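Side-chain contacts in programmed cell death 6-interacting protein (Homo sapiens, PDB 5WA1), which acts in multivesicular body sorting, membrane repair and cytokinesis, its Bro1 domain binding CHMP4 proteins of the ESCRT-III machinery: residues Asn163-Gly166 with Leu167-Ala171; Leu222-Arg226 with Asp227-Asp231; Leu210-Leu213 with Ala214-Gln217. All coordinates share one frame; numbering follows the deposited sequence.

Contact 1: Asn163-Gly166 with Leu167-Ala171; sequences NDEG and LKIAA
The carboxylate of Glu-165 and the butyl chain of Lys-168 cross at a slant on the outer surface of the first helical turn. CE of Lys-168 lies off the oxygen end of the carboxylate, raised about 30° from its plane and 3.5 Å from Glu-165 OE1. The charged atoms themselves stay further apart, OE2 of Glu-165 lying 3.9 Å from Lys-168 NZ, so this i to i+3 salt bridge is a long one. Bends in both chains, at chi2 of Glu-165 (50°) and chi3 of Lys-168 (55°), fold the two ends together.

The other flat group, the amide of Asn-163, caps the helix. Its OD1 takes the N-H of Gly-166 at 2.9 Å, in the amide plane and on a lone pair, while the N-H of Glu-165 reaches the same oxygen only through a weak, strongly bent bond. This N-cap satisfies donors that have no preceding turn to bond to. Regular helical bonding begins with Leu-167 N to Asn-163 O (2.9 Å), and CG1 of Ile-169 packs over the carbonyl oxygen of Glu-165 at 3.2 Å.

The carboxylate of Asp-164 finds its partners outside this turn, in a salt bridge with Lys-223 and a weak hydrogen bond with an aromatic side chain of the bound CHMP4C peptide. Leu-167, Lys-168 and Ala-171 also pack on an aromatic side chain of that peptide. The capped end of helix 164-191 thus borders the peptide site of the Bro1 domain, with Leu-167 lying against Val-219, Leu-222 and Arg-226 of helix 202-226.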
ATOM      1  N   ASN A 163      10.715   9.267  13.050  1.00 67.88           N
ATOM      2  CA  ASN A 163      11.110   8.274  14.032  1.00 66.88           C
ATOM      3  C   ASN A 163      11.378   6.960  13.316  1.00 66.01           C
ATOM      4  O   ASN A 163      10.620   6.565  12.426  1.00 64.16           O
ATOM      5  CB  ASN A 163      10.020   8.101  15.095  1.00 71.38           C
ATOM      6  CG  ASN A 163      10.285   6.937  16.006  1.00 81.47           C
ATOM      7  OD1 ASN A 163      10.020   5.795  15.648  1.00 79.03           O
ATOM      8  ND2 ASN A 163      10.822   7.215  17.192  1.00 87.17           N
ATOM      9  N   ASP A 164      12.454   6.277  13.719  1.00 68.38           N
ATOM     10  CA  ASP A 164      12.894   5.100  12.976  1.00 75.57           C
ATOM     11  C   ASP A 164      11.890   3.962  13.089  1.00 67.16           C
ATOM     12  O   ASP A 164      11.655   3.234  12.118  1.00 64.25           O
ATOM     13  CB  ASP A 164      14.268   4.643  13.464  1.00 78.84           C
ATOM     14  CG  ASP A 164      14.856   3.547  12.594  1.00 76.93           C
ATOM     15  OD1 ASP A 164      15.294   3.858  11.462  1.00 72.47           O
ATOM     16  OD2 ASP A 164      14.882   2.380  13.041  1.00 73.78           O
ATOM     17  N   GLU A 165      11.284   3.798  14.264  1.00 63.33           N
ATOM     18  CA  GLU A 165      10.282   2.751  14.438  1.00 64.43           C
ATOM     19  C   GLU A 165       9.031   3.048  13.620  1.00 59.25           C
ATOM     20  O   GLU A 165       8.445   2.138  13.022  1.00 62.33           O
ATOM     21  CB  GLU A 165       9.950   2.601  15.926  1.00 78.35           C
ATOM     22  CG  GLU A 165       9.249   1.305  16.284  1.00 95.96           C
ATOM     23  CD  GLU A 165       9.956   0.086  15.722  1.00107.72           C
ATOM     24  OE1 GLU A 165       9.412  -0.529  14.779  1.00111.38           O
ATOM     25  OE2 GLU A 165      11.055  -0.253  16.213  1.00111.47           O
ATOM     26  N   GLY A 166       8.612   4.317  13.571  1.00 64.49           N
ATOM     27  CA  GLY A 166       7.511   4.694  12.696  1.00 58.82           C
ATOM     28  C   GLY A 166       7.811   4.420  11.234  1.00 57.79           C
ATOM     29  O   GLY A 166       6.952   3.940  10.491  1.00 53.10           O
ATOM     30  N   LEU A 167       9.036   4.724  10.800  1.00 53.67           N
ATOM     31  CA  LEU A 167       9.429   4.415   9.428  1.00 53.17           C
ATOM     32  C   LEU A 167       9.360   2.917   9.158  1.00 47.98           C
ATOM     33  O   LEU A 167       8.873   2.484   8.104  1.00 48.64           O
ATOM     34  CB  LEU A 167      10.842   4.949   9.157  1.00 49.78           C
ATOM     35  CG  LEU A 167      10.988   6.458   8.934  1.00 52.36           C
ATOM     36  CD1 LEU A 167      12.451   6.875   9.116  1.00 58.28           C
ATOM     37  CD2 LEU A 167      10.477   6.860   7.553  1.00 47.83           C
ATOM     38  N   LYS A 168       9.845   2.109  10.102  1.00 49.51           N
ATOM     39  CA  LYS A 168       9.841   0.661   9.913  1.00 56.48           C
ATOM     40  C   LYS A 168       8.420   0.102   9.892  1.00 55.80           C
ATOM     41  O   LYS A 168       8.114  -0.796   9.097  1.00 51.44           O
ATOM     42  CB  LYS A 168      10.676  -0.002  11.009  1.00 55.82           C
ATOM     43  CG  LYS A 168      10.944  -1.486  10.809  1.00 70.54           C
ATOM     44  CD  LYS A 168      12.242  -1.929  11.511  1.00 82.90           C
ATOM     45  CE  LYS A 168      12.253  -1.573  12.992  1.00 85.80           C
ATOM     46  NZ  LYS A 168      13.399  -2.192  13.746  1.00 78.55           N
ATOM     47  N   ILE A 169       7.537   0.620  10.750  1.00 55.64           N
ATOM     48  CA  ILE A 169       6.135   0.201  10.711  1.00 59.27           C
ATOM     49  C   ILE A 169       5.521   0.522   9.350  1.00 55.41           C
ATOM     50  O   ILE A 169       4.839  -0.314   8.741  1.00 51.18           O
ATOM     51  CB  ILE A 169       5.343   0.862  11.855  1.00 55.34           C
ATOM     52  CG1 ILE A 169       5.785   0.297  13.203  1.00 59.01           C
ATOM     53  CG2 ILE A 169       3.832   0.688  11.631  1.00 54.90           C
ATOM     54  CD1 ILE A 169       5.185   1.002  14.414  1.00 69.96           C
ATOM     55  N   ALA A 170       5.751   1.741   8.854  1.00 50.45           N
ATOM     56  CA  ALA A 170       5.180   2.129   7.569  1.00 46.80           C
ATOM     57  C   ALA A 170       5.735   1.277   6.436  1.00 42.94           C
ATOM     58  O   ALA A 170       4.985   0.850   5.550  1.00 40.76           O
ATOM     59  CB  ALA A 170       5.444   3.615   7.299  1.00 42.58           C
ATOM     60  N   ALA A 171       7.043   1.018   6.442  1.00 44.56           N
ATOM     61  CA  ALA A 171       7.637   0.205   5.386  1.00 47.77           C
ATOM     62  C   ALA A 171       7.037  -1.195   5.370  1.00 48.71           C
ATOM     63  O   ALA A 171       6.712  -1.729   4.303  1.00 48.08           O
ATOM     64  CB  ALA A 171       9.153   0.127   5.567  1.00 48.46           C
TER

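Contact 2: Leu222-Arg226 with Asp227-Asp231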
ATOM      1  N   LEU A 222      13.164   7.946   2.730  1.00 42.47           N
ATOM      2  CA  LEU A 222      13.159   8.775   3.934  1.00 48.21           C
ATOM      3  C   LEU A 222      14.073   8.196   5.006  1.00 56.29           C
ATOM      4  O   LEU A 222      14.760   8.938   5.724  1.00 56.95           O
ATOM      5  CB  LEU A 222      11.730   8.924   4.461  1.00 48.12           C
ATOM      6  CG  LEU A 222      10.790   9.711   3.540  1.00 53.18           C
ATOM      7  CD1 LEU A 222       9.371   9.660   4.070  1.00 46.69           C
ATOM      8  CD2 LEU A 222      11.258  11.153   3.411  1.00 50.51           C
ATOM      9  N   LYS A 223      14.104   6.868   5.120  1.00 53.22           N
ATOM     10  CA  LYS A 223      15.014   6.214   6.055  1.00 53.36           C
ATOM     11  C   LYS A 223      16.468   6.496   5.693  1.00 47.78           C
ATOM     12  O   LYS A 223      17.291   6.817   6.559  1.00 51.44           O
ATOM     13  CB  LYS A 223      14.738   4.710   6.061  1.00 50.74           C
ATOM     14  CG  LYS A 223      15.841   3.844   6.636  1.00 61.56           C
ATOM     15  CD  LYS A 223      15.856   3.919   8.132  1.00 67.04           C
ATOM     16  CE  LYS A 223      16.762   2.857   8.728  1.00 72.87           C
ATOM     17  NZ  LYS A 223      17.213   3.300  10.065  1.00 74.21           N
ATOM     18  N   ALA A 224      16.804   6.372   4.408  1.00 50.69           N
ATOM     19  CA  ALA A 224      18.177   6.629   3.984  1.00 51.61           C
ATOM     20  C   ALA A 224      18.572   8.076   4.245  1.00 49.60           C
ATOM     21  O   ALA A 224      19.695   8.354   4.697  1.00 56.03           O
ATOM     22  CB  ALA A 224      18.337   6.282   2.505  1.00 47.26           C
ATOM     23  N   THR A 225      17.662   9.013   3.976  1.00 50.57           N
ATOM     24  CA  THR A 225      17.952  10.422   4.219  1.00 53.11           C
ATOM     25  C   THR A 225      18.159  10.686   5.698  1.00 57.65           C
ATOM     26  O   THR A 225      19.075  11.419   6.088  1.00 54.82           O
ATOM     27  CB  THR A 225      16.818  11.299   3.684  1.00 55.69           C
ATOM     28  OG1 THR A 225      16.691  11.102   2.275  1.00 56.35           O
ATOM     29  CG2 THR A 225      17.116  12.766   3.946  1.00 57.73           C
ATOM     30  N   ARG A 226      17.320  10.080   6.540  1.00 53.25           N
ATOM     31  CA  ARG A 226      17.389  10.318   7.974  1.00 57.87           C
ATOM     32  C   ARG A 226      18.686   9.773   8.563  1.00 60.74           C
ATOM     33  O   ARG A 226      19.312  10.420   9.410  1.00 66.21           O
ATOM     34  CB  ARG A 226      16.167   9.686   8.646  1.00 59.78           C
ATOM     35  CG  ARG A 226      16.069   9.948  10.130  1.00 65.62           C
ATOM     36  CD  ARG A 226      14.701   9.556  10.661  1.00 72.10           C
ATOM     37  NE  ARG A 226      14.537   9.987  12.044  1.00 73.92           N
ATOM     38  CZ  ARG A 226      14.938   9.286  13.099  1.00 77.32           C
ATOM     39  NH1 ARG A 226      15.536   8.113  12.936  1.00 79.06           N
ATOM     40  NH2 ARG A 226      14.752   9.765  14.319  1.00 79.34           N
ATOM     41  N   ASP A 227      19.109   8.590   8.114  1.00 59.15           N
ATOM     42  CA  ASP A 227      20.350   7.961   8.544  1.00 63.70           C
ATOM     43  C   ASP A 227      21.586   8.557   7.878  1.00 64.53           C
ATOM     44  O   ASP A 227      22.696   8.076   8.133  1.00 68.32           O
ATOM     45  CB  ASP A 227      20.296   6.458   8.262  1.00 63.17           C
ATOM     46  CG  ASP A 227      19.334   5.722   9.183  1.00 75.83           C
ATOM     47  OD1 ASP A 227      18.573   6.385   9.919  1.00 73.46           O
ATOM     48  OD2 ASP A 227      19.355   4.473   9.178  1.00 80.58           O
ATOM     49  N   LYS A 228      21.418   9.576   7.037  1.00 65.51           N
ATOM     50  CA  LYS A 228      22.530  10.266   6.377  1.00 67.45           C
ATOM     51  C   LYS A 228      23.377   9.300   5.550  1.00 65.03           C
ATOM     52  O   LYS A 228      24.602   9.266   5.657  1.00 66.29           O
ATOM     53  CB  LYS A 228      23.395  11.006   7.400  1.00 72.32           C
ATOM     54  CG  LYS A 228      22.640  11.971   8.301  1.00 79.63           C
ATOM     55  CD  LYS A 228      22.283  13.259   7.577  1.00 91.77           C
ATOM     56  CE  LYS A 228      21.560  14.224   8.505  1.00 97.21           C
ATOM     57  NZ  LYS A 228      22.311  14.458   9.771  1.00101.86           N
ATOM     58  N   MET A 229      22.715   8.509   4.710  1.00 59.96           N
ATOM     59  CA  MET A 229      23.423   7.576   3.845  1.00 59.58           C
ATOM     60  C   MET A 229      24.087   8.320   2.683  1.00 58.02           C
ATOM     61  O   MET A 229      23.874   9.522   2.475  1.00 56.70           O
ATOM     62  CB  MET A 229      22.469   6.493   3.334  1.00 59.28           C
ATOM     63  CG  MET A 229      21.954   5.578   4.452  1.00 71.42           C
ATOM     64  SD  MET A 229      21.068   4.112   3.870  1.00 67.10           S
ATOM     65  CE  MET A 229      22.449   3.102   3.319  1.00 71.41           C
ATOM     66  N   LYS A 230      24.906   7.589   1.922  1.00 55.89           N
ATOM     67  CA  LYS A 230      25.612   8.187   0.793  1.00 62.67           C
ATOM     68  C   LYS A 230      24.617   8.785  -0.191  1.00 61.83           C
ATOM     69  O   LYS A 230      23.586   8.181  -0.501  1.00 53.63           O
ATOM     70  CB  LYS A 230      26.473   7.146   0.073  1.00 59.01           C
ATOM     71  CG  LYS A 230      27.644   6.591   0.878  1.00 70.86           C
ATOM     72  CD  LYS A 230      28.346   5.473   0.112  1.00 81.18           C
ATOM     73  CE  LYS A 230      29.552   4.942   0.878  1.00105.76           C
ATOM     74  NZ  LYS A 230      30.207   3.789   0.191  1.00113.09           N
ATOM     75  N   ASP A 231      24.933   9.977  -0.692  1.00 55.18           N
ATOM     76  CA  ASP A 231      24.010  10.624  -1.622  1.00 61.47           C
ATOM     77  C   ASP A 231      23.824   9.808  -2.894  1.00 49.50           C
ATOM     78  O   ASP A 231      22.742   9.842  -3.489  1.00 46.34           O
ATOM     79  CB  ASP A 231      24.487  12.042  -1.938  1.00 51.48           C
ATOM     80  CG  ASP A 231      24.385  12.962  -0.732  1.00 69.04           C
ATOM     81  OD1 ASP A 231      23.262  13.419  -0.425  1.00 64.62           O
ATOM     82  OD2 ASP A 231      25.424  13.219  -0.084  1.00 77.56           O
TER
HETATM   83  O   HOH W   1      16.126   6.157  10.688  1.00 30.00           O
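Lys-223 and Asp-227, one helical turn apart, join in a short salt bridge, NZ of Lys-223 lying 2.6 Å from Asp-227 OD2. The ammonium arrives on the syn side of that oxygen, 20° out of the carboxylate plane, after a bend at chi2 (76°) brings the lysine chain round towards the aspartate.

Beneath them the helix end is tightly closed by a Schellman motif. Lys-228 takes a positive phi, its N bonds to Thr-225 O (3.1 Å) from above the carbonyl plane, and Met-229 N makes a nearly straight bond to Ala-224 O (3.0 Å). The methionine then packs its sulphur on the alanine methyl, SD of Met-229 being 3.7 Å from Ala-224 CB.

Looser contacts mark the outer side, where Arg-226, Asp-227 and Lys-228 are exposed. NH1 of Arg-226 donates to a water lying in the guanidinium plane at its edge; the water donates to Asp-227 OD1 (2.6 Å) and accepts from Lys-223 NZ.

Lys-223 forms a second salt bridge, to Asp-164, and a cation-pi contact with an aromatic side chain of the bound peptide; two carboxylates near one ammonium would favour its charged form, in keeping with the cation-pi contact.

Contact 3: Leu210-Leu213 with Ala214-Gln217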
ATOM      1  N   LEU A 210       0.423  -1.181  -6.632  1.00 40.16           N
ATOM      2  CA  LEU A 210       1.573  -0.382  -7.054  1.00 36.48           C
ATOM      3  C   LEU A 210       1.715   0.893  -6.231  1.00 37.83           C
ATOM      4  O   LEU A 210       2.839   1.304  -5.902  1.00 38.49           O
ATOM      5  CB  LEU A 210       1.444  -0.070  -8.539  1.00 38.59           C
ATOM      6  CG  LEU A 210       2.574   0.742  -9.159  1.00 45.17           C
ATOM      7  CD1 LEU A 210       3.935   0.147  -8.809  1.00 53.97           C
ATOM      8  CD2 LEU A 210       2.354   0.776 -10.659  1.00 45.00           C
ATOM      9  N   ILE A 211       0.602   1.543  -5.884  1.00 38.10           N
ATOM     10  CA  ILE A 211       0.684   2.746  -5.053  1.00 38.56           C
ATOM     11  C   ILE A 211       1.340   2.426  -3.709  1.00 43.06           C
ATOM     12  O   ILE A 211       2.196   3.175  -3.219  1.00 35.53           O
ATOM     13  CB  ILE A 211      -0.716   3.360  -4.860  1.00 36.92           C
ATOM     14  CG1 ILE A 211      -1.254   3.899  -6.183  1.00 39.23           C
ATOM     15  CG2 ILE A 211      -0.678   4.443  -3.772  1.00 36.73           C
ATOM     16  CD1 ILE A 211      -2.729   4.305  -6.131  1.00 39.86           C
ATOM     17  N   MET A 212       0.935   1.314  -3.088  1.00 34.51           N
ATOM     18  CA  MET A 212       1.510   0.936  -1.800  1.00 34.55           C
ATOM     19  C   MET A 212       2.970   0.554  -1.940  1.00 36.00           C
ATOM     20  O   MET A 212       3.782   0.830  -1.049  1.00 36.89           O
ATOM     21  CB  MET A 212       0.715  -0.231  -1.193  1.00 40.74           C
ATOM     22  CG  MET A 212      -0.747   0.086  -0.911  1.00 41.30           C
ATOM     23  SD  MET A 212      -0.942   1.464   0.245  1.00 46.80           S
ATOM     24  CE  MET A 212      -2.321   2.359  -0.472  1.00 46.48           C
ATOM     25  N   LEU A 213       3.327  -0.095  -3.047  1.00 34.99           N
ATOM     26  CA  LEU A 213       4.730  -0.407  -3.271  1.00 40.40           C
ATOM     27  C   LEU A 213       5.559   0.866  -3.431  1.00 41.45           C
ATOM     28  O   LEU A 213       6.665   0.961  -2.889  1.00 38.35           O
ATOM     29  CB  LEU A 213       4.882  -1.309  -4.491  1.00 43.24           C
ATOM     30  CG  LEU A 213       6.259  -1.959  -4.642  1.00 44.46           C
ATOM     31  CD1 LEU A 213       6.449  -3.054  -3.601  1.00 43.37           C
ATOM     32  CD2 LEU A 213       6.432  -2.508  -6.047  1.00 47.15           C
ATOM     33  N   ALA A 214       5.034   1.858  -4.167  1.00 39.99           N
ATOM     34  CA  ALA A 214       5.723   3.144  -4.300  1.00 35.71           C
ATOM     35  C   ALA A 214       5.920   3.807  -2.949  1.00 41.43           C
ATOM     36  O   ALA A 214       6.972   4.396  -2.681  1.00 37.34           O
ATOM     37  CB  ALA A 214       4.931   4.081  -5.216  1.00 36.40           C
ATOM     38  N   GLN A 215       4.905   3.742  -2.086  1.00 37.79           N
ATOM     39  CA  GLN A 215       5.019   4.416  -0.808  1.00 32.45           C
ATOM     40  C   GLN A 215       5.985   3.684   0.105  1.00 40.99           C
ATOM     41  O   GLN A 215       6.703   4.328   0.878  1.00 38.97           O
ATOM     42  CB  GLN A 215       3.629   4.594  -0.190  1.00 42.52           C
ATOM     43  CG  GLN A 215       2.851   5.602  -1.040  1.00 40.84           C
ATOM     44  CD  GLN A 215       1.474   6.006  -0.526  1.00 46.15           C
ATOM     45  OE1 GLN A 215       1.031   7.120  -0.797  1.00 43.79           O
ATOM     46  NE2 GLN A 215       0.780   5.105   0.176  1.00 40.41           N
ATOM     47  N   ALA A 216       6.057   2.353  -0.008  1.00 39.15           N
ATOM     48  CA  ALA A 216       7.085   1.613   0.717  1.00 37.01           C
ATOM     49  C   ALA A 216       8.481   2.049   0.283  1.00 38.48           C
ATOM     50  O   ALA A 216       9.355   2.278   1.125  1.00 41.59           O
ATOM     51  CB  ALA A 216       6.900   0.109   0.505  1.00 37.11           C
ATOM     52  N   GLN A 217       8.709   2.170  -1.033  1.00 37.29           N
ATOM     53  CA  GLN A 217      10.009   2.636  -1.526  1.00 42.48           C
ATOM     54  C   GLN A 217      10.303   4.056  -1.048  1.00 39.14           C
ATOM     55  O   GLN A 217      11.444   4.376  -0.687  1.00 38.88           O
ATOM     56  CB  GLN A 217      10.055   2.554  -3.054  1.00 39.93           C
ATOM     57  CG  GLN A 217      11.360   3.065  -3.706  1.00 36.59           C
ATOM     58  CD  GLN A 217      12.549   2.120  -3.507  1.00 37.97           C
ATOM     59  OE1 GLN A 217      12.378   0.949  -3.173  1.00 39.85           O
ATOM     60  NE2 GLN A 217      13.766   2.635  -3.720  1.00 35.06           N
TER
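Ile-211, Met-212 and Gln-215 make the side-chain contacts of this helical turn, all of them van der Waals in kind. Gln-215 runs alongside both earlier residues, pointing the same way as they do. CG2 of Ile-211 touches the amide carbon CD of Gln-215 at 4.2 Å, and SD of Met-212 comes to 4.0 Å from Gln-215 NE2. The first torsion of Gln-215 (chi1 -68°) sets CG opposite the carbonyl carbon and leans the extended chain back over the preceding turn, where CG passes 3.3 Å from Ile-211 O. Bends at chi2 and chi3 fold the methionine thioether round to the amide.

The two alanine methyls, on nearly opposite flanks of the helix, rest on backbone oxygens: CB of Ala-214 is 3.5 Å from Leu-210 O, and CB of Ala-216 is equally close to Leu-213 O.

Four consecutive i to i+4 backbone bonds tie the segments together, from Ala-214 N to Leu-210 O (2.9 Å) through to Gln-217 N to Leu-213 O (3.0 Å). This is uninterrupted alpha-helix in the interior of the Bro1 domain, whose family belongs to the TPR clan of helical folds. Around helix 202-226, Leu-213 and Ala-216 pack on helix 164-191, Ile-211 on helix 262-287, and Leu-210 and Ala-214 on helix 231-252.

The buried glutamine amides bond beyond the turn, OE1 of Gln-215 accepting from the backbone N of Ile-26, near the N-terminus. Gln-217 grips three main-chain groups: its NE2 donates to the carbonyls of Ala-356 and Leu-237, and its OE1 accepts from Leu-358 N.

In the fold
Along the chain the order is contact 1, contact 3, contact 2: the first opens helix 164-191, contact 3 lies in the middle of helix 202-226, and contact 2 spans its C-terminal end and the loop leading to helix 231-252. Contacts 1 and 2 have centres about 14 Å apart and meet directly, through one salt bridge and the packing of leucine and arginine side chains. Both border the CHMP4C peptide. Contact 3, also about 14 Å from contact 1 between centres, touches it where Ala-216 meets Ala-171. It lies deeper, about 6 Å from the chain's centre and about 18 Å from the centre of contact 2; helix 202-226 therefore links the Bro1 domain's interior to its ligand-binding surface.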